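CBS domain containing membrane protein (PDB 4ESY) is of unknown function but carries paired CBS domains in this C-terminal fragment, which probably bind a regulatory ligand such as an adenosine nucleotide. Local coordinates at residues V18-R21 / D22-T25. Residues are numbered along the deposited sequence; the frame is centred on the assembly and turned at random.
Sequences VPIR and DILT
The turn Val18 to Leu24, in the loop between helix 2-17 and strand 31-32, belongs to the first of the two CBS motifs; here Pro19 and Ile20 each give a carbonyl oxygen to the amide three residues on. Asp22 N bonds to Pro19 O at 2.9 Å. Ile23 N reaches Ile20 O at 2.8 Å, with a fairly straight N-H...O angle. Leu24 N adds two weak bonds, to Ile20 O and Arg21 O, before the chain leaves through an inverse gamma turn centred on Leu24. A water donates to both Arg21 O and Leu24 O, bridging the two carbonyls.

The side chain of Asp22 folds back on the proline. With CG beside the backbone N (chi1 -79°), OD2 lies 3.5 Å from Pro19 CD, while Val18 CG1 packs on Asp22 CB at 3.8 Å. OD1 accepts from a second water that is only weakly held by Arg21 NE, so the arginine and the carboxylate, their planes steeply inclined, meet through solvent and not as a salt bridge.

Ile20 meets Ile23 and Leu24 on another flank, its side chain crossing theirs at a slant. Ile20 CD1 lies 4.1 Å from Ile23 CD1, and Ile20 CG2 touches Leu24 CD1. Ile23 holds CG1 between its own N and carbonyl carbon (chi1 75°), which brings that atom to 3.3 Å from Ile20 O.

This flank faces the second CBS motif: Ile20 rests on Ile127 of helix 124-134, Ile23 on Val124 of the same helix, and Leu24 on Val141 and Val148 of the hairpin strands 138-143 and 146-152. Val18, Asp22 and Ile23 also pack against the other protein chain of the assembly.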
ATOM      1  N   VAL B  18      -3.542  22.403   2.111  1.00 26.68           N
ATOM      2  CA  VAL B  18      -4.353  21.813   1.037  1.00 27.18           C
ATOM      3  C   VAL B  18      -5.607  21.101   1.581  1.00 24.98           C
ATOM      4  O   VAL B  18      -5.519  20.299   2.501  1.00 26.53           O
ATOM      5  CB  VAL B  18      -3.493  20.801   0.267  1.00 28.41           C
ATOM      6  CG1 VAL B  18      -4.337  19.971  -0.729  1.00 25.06           C
ATOM      7  CG2 VAL B  18      -2.297  21.524  -0.413  1.00 26.01           C
ATOM      8  N   PRO B  19      -6.793  21.393   1.031  1.00 28.14           N
ATOM      9  CA  PRO B  19      -7.929  20.667   1.633  1.00 28.12           C
ATOM     10  C   PRO B  19      -7.956  19.217   1.171  1.00 26.72           C
ATOM     11  O   PRO B  19      -7.568  18.918   0.038  1.00 26.00           O
ATOM     12  CB  PRO B  19      -9.173  21.426   1.142  1.00 29.01           C
ATOM     13  CG  PRO B  19      -8.703  22.201  -0.071  1.00 31.95           C
ATOM     14  CD  PRO B  19      -7.216  22.463   0.115  1.00 30.37           C
ATOM     15  N   ILE B  20      -8.381  18.338   2.071  1.00 28.21           N
ATOM     16  CA  ILE B  20      -8.539  16.917   1.768  1.00 30.58           C
ATOM     17  C   ILE B  20      -9.198  16.633   0.434  1.00 29.33           C
ATOM     18  O   ILE B  20      -8.716  15.800  -0.328  1.00 28.33           O
ATOM     19  CB  ILE B  20      -9.329  16.168   2.878  1.00 38.09           C
ATOM     20  CG1 ILE B  20      -8.449  16.021   4.100  1.00 38.53           C
ATOM     21  CG2 ILE B  20      -9.689  14.761   2.423  1.00 36.68           C
ATOM     22  CD1 ILE B  20      -7.136  15.403   3.716  1.00 42.65           C
ATOM     23  N   ARG B  21     -10.290  17.323   0.138  1.00 30.47           N
ATOM     24  CA  ARG B  21     -11.025  17.014  -1.091  1.00 34.04           C
ATOM     25  C   ARG B  21     -10.129  17.123  -2.344  1.00 34.80           C
ATOM     26  O   ARG B  21     -10.402  16.484  -3.354  1.00 35.14           O
ATOM     27  CB  ARG B  21     -12.315  17.845  -1.220  1.00 39.42           C
ATOM     28  CG  ARG B  21     -12.230  19.005  -2.204  1.00 47.46           C
ATOM     29  CD  ARG B  21     -13.348  20.019  -1.996  1.00 53.85           C
ATOM     30  NE  ARG B  21     -12.870  21.145  -1.199  1.00 58.83           N
ATOM     31  CZ  ARG B  21     -13.479  21.608  -0.114  1.00 62.90           C
ATOM     32  NH1 ARG B  21     -14.616  21.051   0.302  1.00 63.87           N
ATOM     33  NH2 ARG B  21     -12.949  22.631   0.551  1.00 64.22           N
ATOM     34  N   ASP B  22      -9.034  17.886  -2.250  1.00 32.60           N
ATOM     35  CA  ASP B  22      -8.084  18.029  -3.362  1.00 33.30           C
ATOM     36  C   ASP B  22      -7.228  16.772  -3.592  1.00 31.21           C
ATOM     37  O   ASP B  22      -6.690  16.592  -4.661  1.00 32.55           O
ATOM     38  CB  ASP B  22      -7.163  19.237  -3.159  1.00 38.24           C
ATOM     39  CG  ASP B  22      -7.827  20.554  -3.515  1.00 44.26           C
ATOM     40  OD1 ASP B  22      -8.977  20.557  -4.013  1.00 47.01           O
ATOM     41  OD2 ASP B  22      -7.182  21.601  -3.316  1.00 47.64           O
ATOM     42  N   ILE B  23      -7.096  15.912  -2.587  1.00 28.20           N
ATOM     43  CA  ILE B  23      -6.296  14.716  -2.760  1.00 31.11           C
ATOM     44  C   ILE B  23      -7.134  13.474  -3.035  1.00 32.76           C
ATOM     45  O   ILE B  23      -6.576  12.412  -3.337  1.00 34.95           O
ATOM     46  CB  ILE B  23      -5.306  14.456  -1.600  1.00 32.09           C
ATOM     47  CG1 ILE B  23      -6.003  13.935  -0.344  1.00 33.38           C
ATOM     48  CG2 ILE B  23      -4.523  15.729  -1.275  1.00 35.87           C
ATOM     49  CD1 ILE B  23      -4.999  13.538   0.785  1.00 30.85           C
ATOM     50  N   LEU B  24      -8.458  13.611  -2.970  1.00 30.71           N
ATOM     51  CA  LEU B  24      -9.345  12.507  -3.320  1.00 35.52           C
ATOM     52  C   LEU B  24      -9.549  12.494  -4.819  1.00 41.89           C
ATOM     53  O   LEU B  24     -10.543  13.011  -5.313  1.00 48.61           O
ATOM     54  CB  LEU B  24     -10.697  12.657  -2.620  1.00 33.91           C
ATOM     55  CG  LEU B  24     -10.577  12.560  -1.105  1.00 35.69           C
ATOM     56  CD1 LEU B  24     -11.940  12.769  -0.439  1.00 32.86           C
ATOM     57  CD2 LEU B  24      -9.968  11.203  -0.709  1.00 37.94           C
ATOM     58  N   THR B  25      -8.611  11.914  -5.546  1.00 44.34           N
ATOM     59  CA  THR B  25      -8.587  12.042  -7.007  1.00 50.44           C
ATOM     60  C   THR B  25      -9.063  10.762  -7.680  1.00 51.46           C
ATOM     61  O   THR B  25      -9.079  10.644  -8.911  1.00 53.01           O
ATOM     62  CB  THR B  25      -7.174  12.354  -7.508  1.00 53.34           C
ATOM     63  OG1 THR B  25      -6.304  11.291  -7.109  1.00 54.15           O
ATOM     64  CG2 THR B  25      -6.663  13.698  -6.923  1.00 50.94           C
TER
HETATM   65  O   HOH W   1     -12.237  15.529  -4.734  1.00 48.08           O
HETATM   66  O   HOH W   2     -10.832  22.763  -3.328  1.00 48.13           O